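Local coordinates for oxidoreductase (Methanosarcina mazei, PDB 3KA7), which binds flavin-adenine dinucleotide and probably catalyses an oxidation-reduction reaction, at residues I222-G227 with T389-L394; R132-S137 with P171-F176; S164-E169 with H331-P336; S137-I142 with F154-C159; L42-F47 with V364-S369. All blocks are in the same frame, centred on the assembly; numbering follows the deposited sequence.

Contact 1: I222-G227 with T389-L394; sequences ILIENG and TPFSGL
G227 and F391 bring their backbones to a CA-CA distance of 5.2 Å, and here S392 N donates to G227 O in a 3.1 Å hydrogen bond. The same oxygen receives a CA-H...O contact from F391 and lies at the edge of its ring, in plane. One face of that ring carries I224, whose CD1 stands 4.0 Å from the centroid as a CH-pi contact displaced toward the rim; its other branch, CG2, meets F391 CD1 at 3.6 Å. Both branches can touch because CG2 is anti to the backbone N while CG1 lies beside it (chi1 -59°). P390 CB covers the opposite ring face. The loop that presents F391 is a type II beta turn from F391 to L394, leading into strand 394-396, an outermost strand of the five-stranded parallel sheet of this Rossmann-like nucleotide-binding fold. Ahead of it T389 forms an ST turn, OG1 accepting from F391 N and donating to L394 O. Earlier on strand 219-225, I222 and L394 reach toward each other tip to tip, their CD1 atoms 3.9 Å apart, beside T253 of helix 250-256.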
# COMPACT_ATOMS: atom_id res chain seq x y z
N ILE A 222 11.70 -15.55 18.32
CA ILE A 222 13.01 -15.18 17.78
C ILE A 222 14.04 -15.43 18.87
O ILE A 222 13.94 -14.88 19.98
CB ILE A 222 13.04 -13.70 17.32
CG1 ILE A 222 12.08 -13.49 16.14
CG2 ILE A 222 14.46 -13.28 16.95
CD1 ILE A 222 11.87 -12.00 15.76
N LEU A 223 15.03 -16.26 18.58
CA LEU A 223 16.07 -16.57 19.56
C LEU A 223 17.13 -15.49 19.57
O LEU A 223 17.66 -15.12 18.52
CB LEU A 223 16.72 -17.92 19.24
CG LEU A 223 15.79 -19.09 18.99
CD1 LEU A 223 16.60 -20.24 18.42
CD2 LEU A 223 15.09 -19.50 20.28
N ILE A 224 17.42 -14.97 20.76
CA ILE A 224 18.40 -13.93 20.94
C ILE A 224 19.47 -14.42 21.91
O ILE A 224 19.14 -14.93 22.98
CB ILE A 224 17.76 -12.67 21.54
CG1 ILE A 224 16.65 -12.14 20.63
CG2 ILE A 224 18.82 -11.60 21.77
CD1 ILE A 224 17.15 -11.52 19.36
N GLU A 225 20.73 -14.27 21.53
CA GLU A 225 21.83 -14.66 22.40
C GLU A 225 22.81 -13.50 22.53
O GLU A 225 23.42 -13.08 21.55
CB GLU A 225 22.54 -15.89 21.85
CG GLU A 225 21.65 -17.13 21.82
CD GLU A 225 22.35 -18.34 21.22
OE1 GLU A 225 23.59 -18.46 21.37
OE2 GLU A 225 21.65 -19.17 20.60
N ASN A 226 22.92 -12.97 23.75
CA ASN A 226 23.80 -11.83 24.01
C ASN A 226 23.49 -10.61 23.16
O ASN A 226 24.40 -9.97 22.61
CB ASN A 226 25.27 -12.24 23.86
CG ASN A 226 25.75 -13.16 24.97
OD1 ASN A 226 25.92 -14.36 24.76
ND2 ASN A 226 25.98 -12.60 26.16
N GLY A 227 22.21 -10.26 23.06
CA GLY A 227 21.78 -9.09 22.30
C GLY A 227 21.85 -9.29 20.80
O GLY A 227 21.69 -8.34 20.04
N THR A 389 16.11 -2.92 15.19
CA THR A 389 15.54 -3.31 16.47
C THR A 389 16.66 -3.24 17.50
O THR A 389 17.80 -2.91 17.14
CB THR A 389 14.97 -4.75 16.43
OG1 THR A 389 16.04 -5.70 16.36
CG2 THR A 389 14.06 -4.93 15.20
N PRO A 390 16.35 -3.53 18.76
CA PRO A 390 17.37 -3.52 19.81
C PRO A 390 18.43 -4.61 19.63
O PRO A 390 19.45 -4.60 20.34
CB PRO A 390 16.56 -3.79 21.09
CG PRO A 390 15.20 -3.26 20.77
CD PRO A 390 14.99 -3.62 19.32
N PHE A 391 18.21 -5.53 18.70
CA PHE A 391 19.06 -6.70 18.57
C PHE A 391 19.83 -6.71 17.26
O PHE A 391 19.24 -6.56 16.18
CB PHE A 391 18.24 -7.98 18.71
CG PHE A 391 17.38 -8.01 19.94
CD1 PHE A 391 17.95 -8.12 21.20
CD2 PHE A 391 16.00 -7.90 19.84
CE1 PHE A 391 17.15 -8.14 22.35
CE2 PHE A 391 15.19 -7.92 20.99
CZ PHE A 391 15.77 -8.04 22.23
N SER A 392 21.14 -6.89 17.34
CA SER A 392 21.92 -7.01 16.11
C SER A 392 21.49 -8.21 15.30
O SER A 392 21.15 -9.26 15.84
CB SER A 392 23.42 -7.06 16.42
OG SER A 392 23.88 -5.75 16.61
N GLY A 393 21.48 -8.05 13.98
CA GLY A 393 21.12 -9.13 13.07
C GLY A 393 19.62 -9.36 12.94
O GLY A 393 19.21 -10.29 12.26
N LEU A 394 18.82 -8.52 13.59
CA LEU A 394 17.36 -8.58 13.44
C LEU A 394 16.83 -7.29 12.83
O LEU A 394 16.99 -6.22 13.42
CB LEU A 394 16.70 -8.83 14.80
CG LEU A 394 15.16 -8.76 14.80
CD1 LEU A 394 14.57 -9.84 13.90
CD2 LEU A 394 14.64 -8.89 16.21

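Contact 2: R132-S137 with P171-F176; sequences RPSGSS and PVEEVF
S136 O receives V172 N in a 2.9 Å hydrogen bond. It holds the first turn of helix 172-185 to the loop before helix 138-145, and S137 and P171 form a single beta bridge alongside. A second bond, 3.2 Å long, runs from the backbone N of G135 to the carboxylate oxygen E173 OE2, which it meets from above the carboxylate plane. E173 can turn back over the loop because CG sits between its own backbone N and carbonyl carbon (chi1 63°) and the chain bends again at chi2. A leucine in place of E173 would probably leave G135 N without its acceptor and free this bend of the loop to shift. Between the two polar points V172 fills the concave side of the loop, CG1 lying 3.6 Å from S134 CA and CG2 touching P133 CB. The P133 ring crosses F176 at about a right angle, with CD 4.0 Å from the ring centroid and over one face, a CH-pi contact. R132 slides past F176 in the opposite direction; its guanidinium carries F176 O over one face, and a water in its plane links NH1 to E173 O. R132 NE bonds to R129 O, and R132 NH1 makes a salt bridge with E177. W141 meets F176 edge-to-face. S136 N is buried without a partner, a cost of this packing. The loop is thus tied down by a few directed bonds around an apolar patch, and acidic groups on the helix meet backbone N-H and arginine.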
# COMPACT_ATOMS: atom_id res chain seq x y z
N ARG A 132 10.37 22.96 0.20
CA ARG A 132 9.27 22.08 0.60
C ARG A 132 8.50 22.56 1.81
O ARG A 132 9.08 22.75 2.88
CB ARG A 132 9.83 20.69 0.90
CG ARG A 132 10.51 20.07 -0.28
CD ARG A 132 9.50 19.28 -1.13
NE ARG A 132 10.18 18.59 -2.21
CZ ARG A 132 10.67 17.36 -2.13
NH1 ARG A 132 10.53 16.64 -1.02
NH2 ARG A 132 11.28 16.83 -3.19
N PRO A 133 7.17 22.73 1.66
CA PRO A 133 6.33 23.01 2.83
C PRO A 133 6.57 21.95 3.90
O PRO A 133 6.80 20.79 3.57
CB PRO A 133 4.91 22.86 2.28
CG PRO A 133 5.05 23.17 0.81
CD PRO A 133 6.40 22.67 0.41
N SER A 134 6.49 22.34 5.17
CA SER A 134 6.74 21.41 6.27
C SER A 134 6.07 21.91 7.55
O SER A 134 5.85 23.11 7.70
CB SER A 134 8.25 21.28 6.52
OG SER A 134 8.54 20.09 7.23
N GLY A 135 5.75 20.98 8.45
CA GLY A 135 5.37 21.35 9.83
C GLY A 135 3.89 21.46 10.13
O GLY A 135 3.49 21.97 11.18
N SER A 136 3.06 21.00 9.20
CA SER A 136 1.61 20.96 9.39
C SER A 136 1.04 19.81 8.58
O SER A 136 1.76 19.19 7.81
CB SER A 136 0.95 22.26 8.94
OG SER A 136 1.04 22.42 7.53
N SER A 137 -0.25 19.53 8.74
CA SER A 137 -0.88 18.53 7.90
C SER A 137 -1.05 19.12 6.50
O SER A 137 -1.00 20.34 6.31
CB SER A 137 -2.25 18.13 8.44
OG SER A 137 -3.18 19.19 8.31
N PRO A 171 1.44 14.43 7.26
CA PRO A 171 2.30 15.61 7.25
C PRO A 171 2.50 16.12 5.83
O PRO A 171 2.69 15.32 4.91
CB PRO A 171 3.62 15.08 7.82
CG PRO A 171 3.28 13.78 8.50
CD PRO A 171 2.13 13.22 7.74
N VAL A 172 2.45 17.43 5.65
CA VAL A 172 2.56 18.03 4.32
C VAL A 172 3.88 17.64 3.67
O VAL A 172 3.93 17.36 2.47
CB VAL A 172 2.36 19.57 4.34
CG1 VAL A 172 3.50 20.26 5.12
CG2 VAL A 172 2.26 20.13 2.92
N GLU A 173 4.95 17.59 4.46
CA GLU A 173 6.26 17.22 3.89
C GLU A 173 6.28 15.80 3.32
O GLU A 173 7.02 15.52 2.37
CB GLU A 173 7.38 17.43 4.91
CG GLU A 173 7.27 16.56 6.14
CD GLU A 173 6.55 17.24 7.30
OE1 GLU A 173 6.84 16.87 8.47
OE2 GLU A 173 5.69 18.12 7.08
N GLU A 174 5.51 14.89 3.90
CA GLU A 174 5.43 13.53 3.37
C GLU A 174 4.80 13.58 1.99
O GLU A 174 5.23 12.89 1.06
CB GLU A 174 4.62 12.63 4.31
CG GLU A 174 4.48 11.17 3.87
CD GLU A 174 5.76 10.36 4.06
OE1 GLU A 174 6.67 10.86 4.76
OE2 GLU A 174 5.84 9.23 3.51
N VAL A 175 3.74 14.38 1.86
CA VAL A 175 3.02 14.47 0.60
C VAL A 175 3.90 15.06 -0.48
O VAL A 175 3.87 14.61 -1.63
CB VAL A 175 1.74 15.31 0.73
CG1 VAL A 175 1.04 15.43 -0.64
CG2 VAL A 175 0.81 14.68 1.75
N PHE A 176 4.71 16.05 -0.13
CA PHE A 176 5.62 16.60 -1.15
C PHE A 176 6.75 15.64 -1.56
O PHE A 176 7.18 15.67 -2.71
CB PHE A 176 6.08 18.02 -0.80
CG PHE A 176 5.05 19.05 -1.13
CD1 PHE A 176 4.90 19.52 -2.42
CD2 PHE A 176 4.16 19.49 -0.15
CE1 PHE A 176 3.92 20.44 -2.73
CE2 PHE A 176 3.17 20.41 -0.46
CZ PHE A 176 3.05 20.88 -1.76
O HOH W 1 9.03 17.16 1.66

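Contact 3: S164-E169 with H331-P336; sequences SLKSDE and HQYVAP
S164 and Y333 approach to 4.9 Å between CA atoms where the loop leaving helix 149-163 runs against the end of strand 326-334; S164 is the first residue to leave the helix, with positive phi. Its OG lies in the plane of the H331 ring and accepts from NE2 at 2.9 Å, while also being hydrogen-bonded to A280 O, so the hydroxyl joins imidazole and main chain. The H331 side chain comes within about 4 Å of the bound FAD, which makes S164 a second-shell partner of a residue next to the cofactor. Y333 does most of the packing. Its CG is anti to the backbone N (chi1 158°), and the ring slips between the loop backbone, L165 C and K166 N over one face, and A335 N over the other. K166 crosses it at about a right angle, K166 CG lying 3.3 Å from Y333 CE2. E169 arrives from the opposite direction, OE1 3.0 Å from Y333 OH, with carboxylate and ring planes 88° apart; OE1 accepts from K166 N in an almost straight bond. A serine at Y333 would probably open a gap beside L165 and K166 and leave the E169 carboxylate without the phenol oxygen next to it. Around this pair, S167 packs on helices 138-145 and 149-163, while V334 leans on strand 280-288.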
# COMPACT_ATOMS: atom_id res chain seq x y z
N SER A 164 -4.81 5.64 2.55
CA SER A 164 -5.86 5.31 3.52
C SER A 164 -5.78 6.23 4.75
O SER A 164 -5.81 5.77 5.90
CB SER A 164 -5.82 3.81 3.89
OG SER A 164 -7.16 3.30 4.01
N LEU A 165 -5.68 7.53 4.49
CA LEU A 165 -5.64 8.55 5.54
C LEU A 165 -6.45 9.77 5.11
O LEU A 165 -6.72 9.94 3.92
CB LEU A 165 -4.20 9.02 5.77
CG LEU A 165 -3.24 7.98 6.33
CD1 LEU A 165 -1.80 8.49 6.28
CD2 LEU A 165 -3.66 7.67 7.74
N LYS A 166 -6.82 10.63 6.05
CA LYS A 166 -7.40 11.92 5.68
C LYS A 166 -6.29 12.94 5.50
O LYS A 166 -5.22 12.81 6.07
CB LYS A 166 -8.34 12.41 6.78
CG LYS A 166 -9.57 11.55 6.91
CD LYS A 166 -10.55 11.85 5.80
CE LYS A 166 -11.35 13.10 6.10
NZ LYS A 166 -12.71 13.03 5.48
N SER A 167 -6.54 13.99 4.72
CA SER A 167 -5.48 14.97 4.47
C SER A 167 -5.07 15.73 5.73
O SER A 167 -3.99 16.33 5.78
CB SER A 167 -5.89 15.94 3.35
OG SER A 167 -7.01 16.72 3.75
N ASP A 168 -5.92 15.72 6.75
CA ASP A 168 -5.55 16.38 8.00
C ASP A 168 -4.73 15.44 8.90
O ASP A 168 -4.39 15.80 10.03
CB ASP A 168 -6.77 16.96 8.74
CG ASP A 168 -7.71 15.90 9.30
OD1 ASP A 168 -7.50 14.70 9.06
OD2 ASP A 168 -8.68 16.28 10.01
N GLU A 169 -4.39 14.26 8.38
CA GLU A 169 -3.70 13.22 9.15
C GLU A 169 -2.37 12.84 8.53
O GLU A 169 -1.75 11.86 8.95
CB GLU A 169 -4.51 11.92 9.21
CG GLU A 169 -5.94 12.04 9.66
CD GLU A 169 -6.54 10.67 9.91
OE1 GLU A 169 -6.53 9.82 8.98
OE2 GLU A 169 -7.01 10.44 11.06
N HIS A 331 -12.14 1.69 -3.03
CA HIS A 331 -11.54 1.83 -1.69
C HIS A 331 -12.18 2.95 -0.90
O HIS A 331 -12.42 4.05 -1.43
CB HIS A 331 -10.05 2.11 -1.75
CG HIS A 331 -9.38 2.05 -0.41
ND1 HIS A 331 -9.24 0.86 0.28
CD2 HIS A 331 -8.87 3.02 0.39
CE1 HIS A 331 -8.65 1.11 1.45
NE2 HIS A 331 -8.42 2.40 1.53
N GLN A 332 -12.41 2.70 0.38
CA GLN A 332 -12.79 3.77 1.28
C GLN A 332 -11.95 3.72 2.56
O GLN A 332 -11.81 2.67 3.20
CB GLN A 332 -14.29 3.73 1.59
CG GLN A 332 -14.75 2.48 2.32
CD GLN A 332 -16.27 2.33 2.35
OE1 GLN A 332 -16.92 2.65 3.36
NE2 GLN A 332 -16.84 1.84 1.26
N TYR A 333 -11.35 4.86 2.89
CA TYR A 333 -10.69 5.08 4.16
C TYR A 333 -11.66 4.81 5.31
O TYR A 333 -12.82 5.18 5.23
CB TYR A 333 -10.24 6.55 4.22
CG TYR A 333 -10.00 7.13 5.60
CD1 TYR A 333 -8.86 6.82 6.31
CD2 TYR A 333 -10.93 7.99 6.19
CE1 TYR A 333 -8.63 7.34 7.57
CE2 TYR A 333 -10.70 8.53 7.46
CZ TYR A 333 -9.55 8.20 8.14
OH TYR A 333 -9.29 8.71 9.39
N VAL A 334 -11.18 4.15 6.37
CA VAL A 334 -11.94 4.01 7.62
C VAL A 334 -11.12 4.61 8.76
O VAL A 334 -9.97 4.21 8.99
CB VAL A 334 -12.27 2.52 7.94
CG1 VAL A 334 -12.99 2.37 9.28
CG2 VAL A 334 -13.14 1.94 6.85
N ALA A 335 -11.71 5.57 9.46
CA ALA A 335 -11.07 6.18 10.64
C ALA A 335 -10.99 5.16 11.78
O ALA A 335 -11.88 4.33 11.94
CB ALA A 335 -11.87 7.40 11.07
N PRO A 336 -9.90 5.20 12.57
CA PRO A 336 -9.78 4.28 13.69
C PRO A 336 -11.05 4.19 14.55
O PRO A 336 -11.44 3.08 14.93
CB PRO A 336 -8.60 4.85 14.48
CG PRO A 336 -7.74 5.48 13.42
CD PRO A 336 -8.71 6.06 12.41
O HOH W 2 -7.07 4.74 8.38

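Contact 4: S137-I142 with F154-C159; sequences SLQAWI and FADSFC
A155 CB is the small bump on which this helix pair closes: it sits between the side chains of L138 and I142, residues one turn apart on helix 138-145, and both reach it with their terminal methyls. I142 CD1 presses on it at 3.5 Å, tighter than usual van der Waals contact, and L138 CD2 lies 3.9 Å away. That same L138 methyl fits in turn between A155 and C159, touching SG at 3.7 Å; with CG anti to the backbone N (chi1 174°) the leucine extends across to helix 149-163. The short segments run nearly antiparallel, at 156°, with axes 10.9 Å apart, a wide spacing that the long aliphatic chains on one side span to meet the small alanine and cysteine on the other. On the Q139 and D156 side the contact turns polar. Q139 OE1 and D156 do not bond directly; one water donates to OE1 and to D156 OD1, and a second reaches OD2, its bond to OE1 being weak. OD1 also takes a hydrogen bond from S167 OG. Methyl and sulfur packing thus carries the interior of the helical hairpin, whereas water mediates between acceptor oxygens where Q139 and D156 face each other.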
# COMPACT_ATOMS: atom_id res chain seq x y z
N SER A 137 -0.25 19.53 8.74
CA SER A 137 -0.88 18.53 7.90
C SER A 137 -1.05 19.12 6.50
O SER A 137 -1.00 20.34 6.31
CB SER A 137 -2.25 18.13 8.44
OG SER A 137 -3.18 19.19 8.31
N LEU A 138 -1.27 18.24 5.54
CA LEU A 138 -1.53 18.65 4.17
C LEU A 138 -2.73 19.58 4.14
O LEU A 138 -2.72 20.60 3.46
CB LEU A 138 -1.80 17.43 3.30
CG LEU A 138 -2.21 17.75 1.86
CD1 LEU A 138 -1.12 18.51 1.10
CD2 LEU A 138 -2.59 16.51 1.10
N GLN A 139 -3.79 19.20 4.86
CA GLN A 139 -5.02 20.00 4.83
C GLN A 139 -4.74 21.41 5.33
O GLN A 139 -5.20 22.39 4.73
CB GLN A 139 -6.09 19.36 5.71
CG GLN A 139 -7.37 20.18 5.79
CD GLN A 139 -8.49 19.45 6.50
OE1 GLN A 139 -8.95 18.41 6.04
NE2 GLN A 139 -8.93 19.99 7.63
N ALA A 140 -3.99 21.50 6.42
CA ALA A 140 -3.68 22.80 7.01
C ALA A 140 -2.89 23.63 6.02
O ALA A 140 -3.17 24.82 5.86
CB ALA A 140 -2.91 22.64 8.30
N TRP A 141 -1.90 23.03 5.36
CA TRP A 141 -1.11 23.76 4.36
C TRP A 141 -1.97 24.24 3.17
O TRP A 141 -1.91 25.40 2.77
CB TRP A 141 0.11 22.95 3.88
CG TRP A 141 0.89 23.69 2.87
CD1 TRP A 141 1.84 24.65 3.10
CD2 TRP A 141 0.77 23.58 1.45
NE1 TRP A 141 2.32 25.13 1.91
CE2 TRP A 141 1.68 24.49 0.88
CE3 TRP A 141 -0.00 22.78 0.60
CZ2 TRP A 141 1.83 24.64 -0.50
CZ3 TRP A 141 0.14 22.93 -0.77
CH2 TRP A 141 1.06 23.85 -1.30
N ILE A 142 -2.78 23.35 2.60
CA ILE A 142 -3.62 23.74 1.49
C ILE A 142 -4.45 24.95 1.87
O ILE A 142 -4.50 25.94 1.13
CB ILE A 142 -4.57 22.60 1.06
CG1 ILE A 142 -3.77 21.46 0.43
CG2 ILE A 142 -5.61 23.14 0.07
CD1 ILE A 142 -4.59 20.19 0.20
N PHE A 154 -10.38 17.16 -3.05
CA PHE A 154 -9.45 16.46 -3.94
C PHE A 154 -8.35 15.82 -3.10
O PHE A 154 -8.05 14.64 -3.27
CB PHE A 154 -8.87 17.45 -4.96
CG PHE A 154 -7.80 16.87 -5.83
CD1 PHE A 154 -8.08 15.81 -6.67
CD2 PHE A 154 -6.52 17.40 -5.83
CE1 PHE A 154 -7.10 15.27 -7.48
CE2 PHE A 154 -5.53 16.87 -6.63
CZ PHE A 154 -5.83 15.79 -7.47
N ALA A 155 -7.77 16.59 -2.18
CA ALA A 155 -6.71 16.06 -1.31
C ALA A 155 -7.18 14.87 -0.48
O ALA A 155 -6.47 13.88 -0.34
CB ALA A 155 -6.18 17.15 -0.40
N ASP A 156 -8.39 14.97 0.07
CA ASP A 156 -8.92 13.85 0.87
C ASP A 156 -9.11 12.60 0.02
O ASP A 156 -8.90 11.49 0.48
CB ASP A 156 -10.26 14.21 1.52
CG ASP A 156 -10.11 14.95 2.83
OD1 ASP A 156 -8.99 15.00 3.40
OD2 ASP A 156 -11.13 15.49 3.31
N SER A 157 -9.53 12.79 -1.23
CA SER A 157 -9.68 11.65 -2.13
C SER A 157 -8.32 11.02 -2.45
O SER A 157 -8.14 9.80 -2.36
CB SER A 157 -10.39 12.10 -3.41
OG SER A 157 -10.48 11.04 -4.34
N PHE A 158 -7.35 11.85 -2.80
CA PHE A 158 -6.02 11.35 -3.06
C PHE A 158 -5.45 10.62 -1.84
O PHE A 158 -4.92 9.52 -1.97
CB PHE A 158 -5.07 12.47 -3.47
CG PHE A 158 -3.64 12.05 -3.50
CD1 PHE A 158 -3.16 11.30 -4.55
CD2 PHE A 158 -2.80 12.35 -2.44
CE1 PHE A 158 -1.83 10.88 -4.56
CE2 PHE A 158 -1.48 11.94 -2.45
CZ PHE A 158 -1.00 11.20 -3.51
N CYS A 159 -5.54 11.25 -0.67
CA CYS A 159 -4.98 10.68 0.57
C CYS A 159 -5.70 9.40 1.01
O CYS A 159 -5.07 8.45 1.52
CB CYS A 159 -5.02 11.70 1.70
SG CYS A 159 -3.81 13.05 1.54
O HOH W 3 -8.97 15.88 6.27
O HOH W 4 -11.93 17.46 4.87

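Contact 5: L42-F47 with V364-S369; sequences LSYKGF and VLLIQS
The two-stranded hairpin 41-44/47-50, closed by a type I' turn from Y44 to F47, rests on the edge strand 362-370 of the seven-stranded mixed sheet at a classic beta bulge, where L365 and L366 both face C285. The two strand segments are 10.0 Å apart at their axes and inclined at 142°, so side chains and waters bridge them. L365 is central: CG anti to the backbone N (chi1 -176°) carries the branch toward the hairpin, and its two methyls take different rings. CD2 lies over one face of F47, 3.8 Å from the ring centroid in a CH-pi contact, whereas CD1 sits at the edge of the Y44 ring, in plane. The face of Y44 is met instead by L366 CD2, almost directly above the centre at 4.3 Å from the centroid, and K45 CG covers the reverse face. Thus the bulge sends neighbouring leucines to different parts of one tyrosine. L42 and L366 extend the apolar seam tip to tip, their CD2 atoms 4.2 Å apart. The backbone oxygen L365 O is served by two waters, each donating to it at 2.7 Å; one is 2.6 Å from Y44 OH and the other accepts from K45 NZ. In this way the carbonyl is tied to the hairpin though no direct hydrogen bond crosses. Within the hairpin, L49 of strand 47-50 touches Y44 and, across the contact, L365 and L366; F47 leans on A287 of strand 280-288, and V364 and I367 pack against helix 342-356.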
# COMPACT_ATOMS: atom_id res chain seq x y z
N LEU A 42 -6.66 -13.87 -4.89
CA LEU A 42 -7.64 -14.75 -4.27
C LEU A 42 -8.64 -15.12 -5.35
O LEU A 42 -9.30 -14.25 -5.90
CB LEU A 42 -8.35 -14.05 -3.12
CG LEU A 42 -9.76 -14.59 -2.84
CD1 LEU A 42 -9.66 -15.98 -2.25
CD2 LEU A 42 -10.52 -13.66 -1.90
N SER A 43 -8.70 -16.41 -5.69
CA SER A 43 -9.65 -16.89 -6.69
C SER A 43 -11.06 -16.86 -6.08
O SER A 43 -11.30 -17.49 -5.06
CB SER A 43 -9.30 -18.31 -7.14
OG SER A 43 -8.01 -18.37 -7.72
N TYR A 44 -11.97 -16.12 -6.70
CA TYR A 44 -13.32 -15.96 -6.16
C TYR A 44 -14.35 -15.85 -7.29
O TYR A 44 -14.38 -14.85 -8.01
CB TYR A 44 -13.41 -14.74 -5.25
CG TYR A 44 -14.66 -14.68 -4.41
CD1 TYR A 44 -14.76 -15.41 -3.23
CD2 TYR A 44 -15.74 -13.90 -4.79
CE1 TYR A 44 -15.91 -15.36 -2.45
CE2 TYR A 44 -16.90 -13.84 -4.02
CZ TYR A 44 -16.98 -14.58 -2.86
OH TYR A 44 -18.12 -14.52 -2.10
N LYS A 45 -15.17 -16.88 -7.43
CA LYS A 45 -16.23 -16.89 -8.43
C LYS A 45 -15.76 -16.55 -9.85
O LYS A 45 -16.44 -15.84 -10.59
CB LYS A 45 -17.38 -15.99 -7.99
CG LYS A 45 -18.05 -16.52 -6.72
CD LYS A 45 -19.29 -15.74 -6.34
CE LYS A 45 -19.95 -16.39 -5.13
NZ LYS A 45 -21.07 -15.58 -4.60
N GLY A 46 -14.59 -17.06 -10.22
CA GLY A 46 -14.06 -16.86 -11.56
C GLY A 46 -13.26 -15.58 -11.72
O GLY A 46 -12.76 -15.30 -12.80
N PHE A 47 -13.16 -14.81 -10.64
CA PHE A 47 -12.38 -13.56 -10.63
C PHE A 47 -11.08 -13.76 -9.86
O PHE A 47 -11.03 -14.54 -8.91
CB PHE A 47 -13.17 -12.45 -9.93
CG PHE A 47 -14.31 -11.92 -10.74
CD1 PHE A 47 -14.16 -10.75 -11.48
CD2 PHE A 47 -15.54 -12.56 -10.75
CE1 PHE A 47 -15.21 -10.24 -12.23
CE2 PHE A 47 -16.60 -12.05 -11.49
CZ PHE A 47 -16.44 -10.89 -12.23
N VAL A 364 -22.31 -6.42 -6.59
CA VAL A 364 -21.27 -6.47 -5.58
C VAL A 364 -20.82 -7.91 -5.43
O VAL A 364 -21.62 -8.80 -5.12
CB VAL A 364 -21.80 -5.93 -4.25
CG1 VAL A 364 -20.74 -6.09 -3.16
CG2 VAL A 364 -22.24 -4.47 -4.41
N LEU A 365 -19.52 -8.15 -5.63
CA LEU A 365 -18.95 -9.48 -5.61
C LEU A 365 -18.48 -9.87 -4.21
O LEU A 365 -18.80 -10.96 -3.72
CB LEU A 365 -17.80 -9.56 -6.62
CG LEU A 365 -17.06 -10.88 -6.87
CD1 LEU A 365 -18.00 -11.99 -7.38
CD2 LEU A 365 -15.89 -10.66 -7.84
N LEU A 366 -17.71 -8.99 -3.57
CA LEU A 366 -17.16 -9.29 -2.25
C LEU A 366 -16.77 -7.97 -1.60
O LEU A 366 -16.27 -7.07 -2.27
CB LEU A 366 -15.94 -10.19 -2.36
CG LEU A 366 -15.36 -10.76 -1.06
CD1 LEU A 366 -16.38 -11.65 -0.36
CD2 LEU A 366 -14.05 -11.50 -1.31
N ILE A 367 -17.01 -7.87 -0.29
CA ILE A 367 -16.55 -6.71 0.47
C ILE A 367 -15.55 -7.23 1.49
O ILE A 367 -15.82 -8.21 2.18
CB ILE A 367 -17.74 -6.04 1.18
CG1 ILE A 367 -18.77 -5.60 0.14
CG2 ILE A 367 -17.28 -4.85 2.07
CD1 ILE A 367 -20.06 -5.07 0.76
N GLN A 368 -14.37 -6.60 1.53
CA GLN A 368 -13.30 -7.03 2.44
C GLN A 368 -12.83 -5.85 3.29
O GLN A 368 -12.52 -4.78 2.75
CB GLN A 368 -12.12 -7.57 1.61
CG GLN A 368 -12.52 -8.78 0.71
CD GLN A 368 -11.51 -9.09 -0.39
OE1 GLN A 368 -10.73 -10.05 -0.28
NE2 GLN A 368 -11.51 -8.29 -1.44
N SER A 369 -12.77 -6.03 4.61
CA SER A 369 -12.38 -4.96 5.52
C SER A 369 -10.99 -5.22 6.10
O SER A 369 -10.64 -6.37 6.39
CB SER A 369 -13.38 -4.80 6.66
OG SER A 369 -14.67 -4.45 6.18
O HOH W 5 -20.01 -12.72 -2.03
O HOH W 6 -20.65 -12.65 -4.62

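How the contacts relate
Contacts 2, 3 and 4 form one cluster: contacts 2 and 4 share S137 and meet where W141 packs on P133, V172 and F176, and contact 3 joins contact 4 through S167, whose backbone oxygen faces Q139 N. Of these, contact 4 is the buried one, apolar inside; contact 2 lies at the surface and leans on backbone bonds and charge, and contact 3, partly buried, joins the loop after helix 149-163 to a strand whose H331 lies near the flavin. Contact 5, also at the surface, reaches the same mixed sheet as contact 3 but touches it nowhere. Contact 1 stands apart, about 35 Å between centres from contacts 2 and 3, at the edge of the parallel nucleotide-binding sheet.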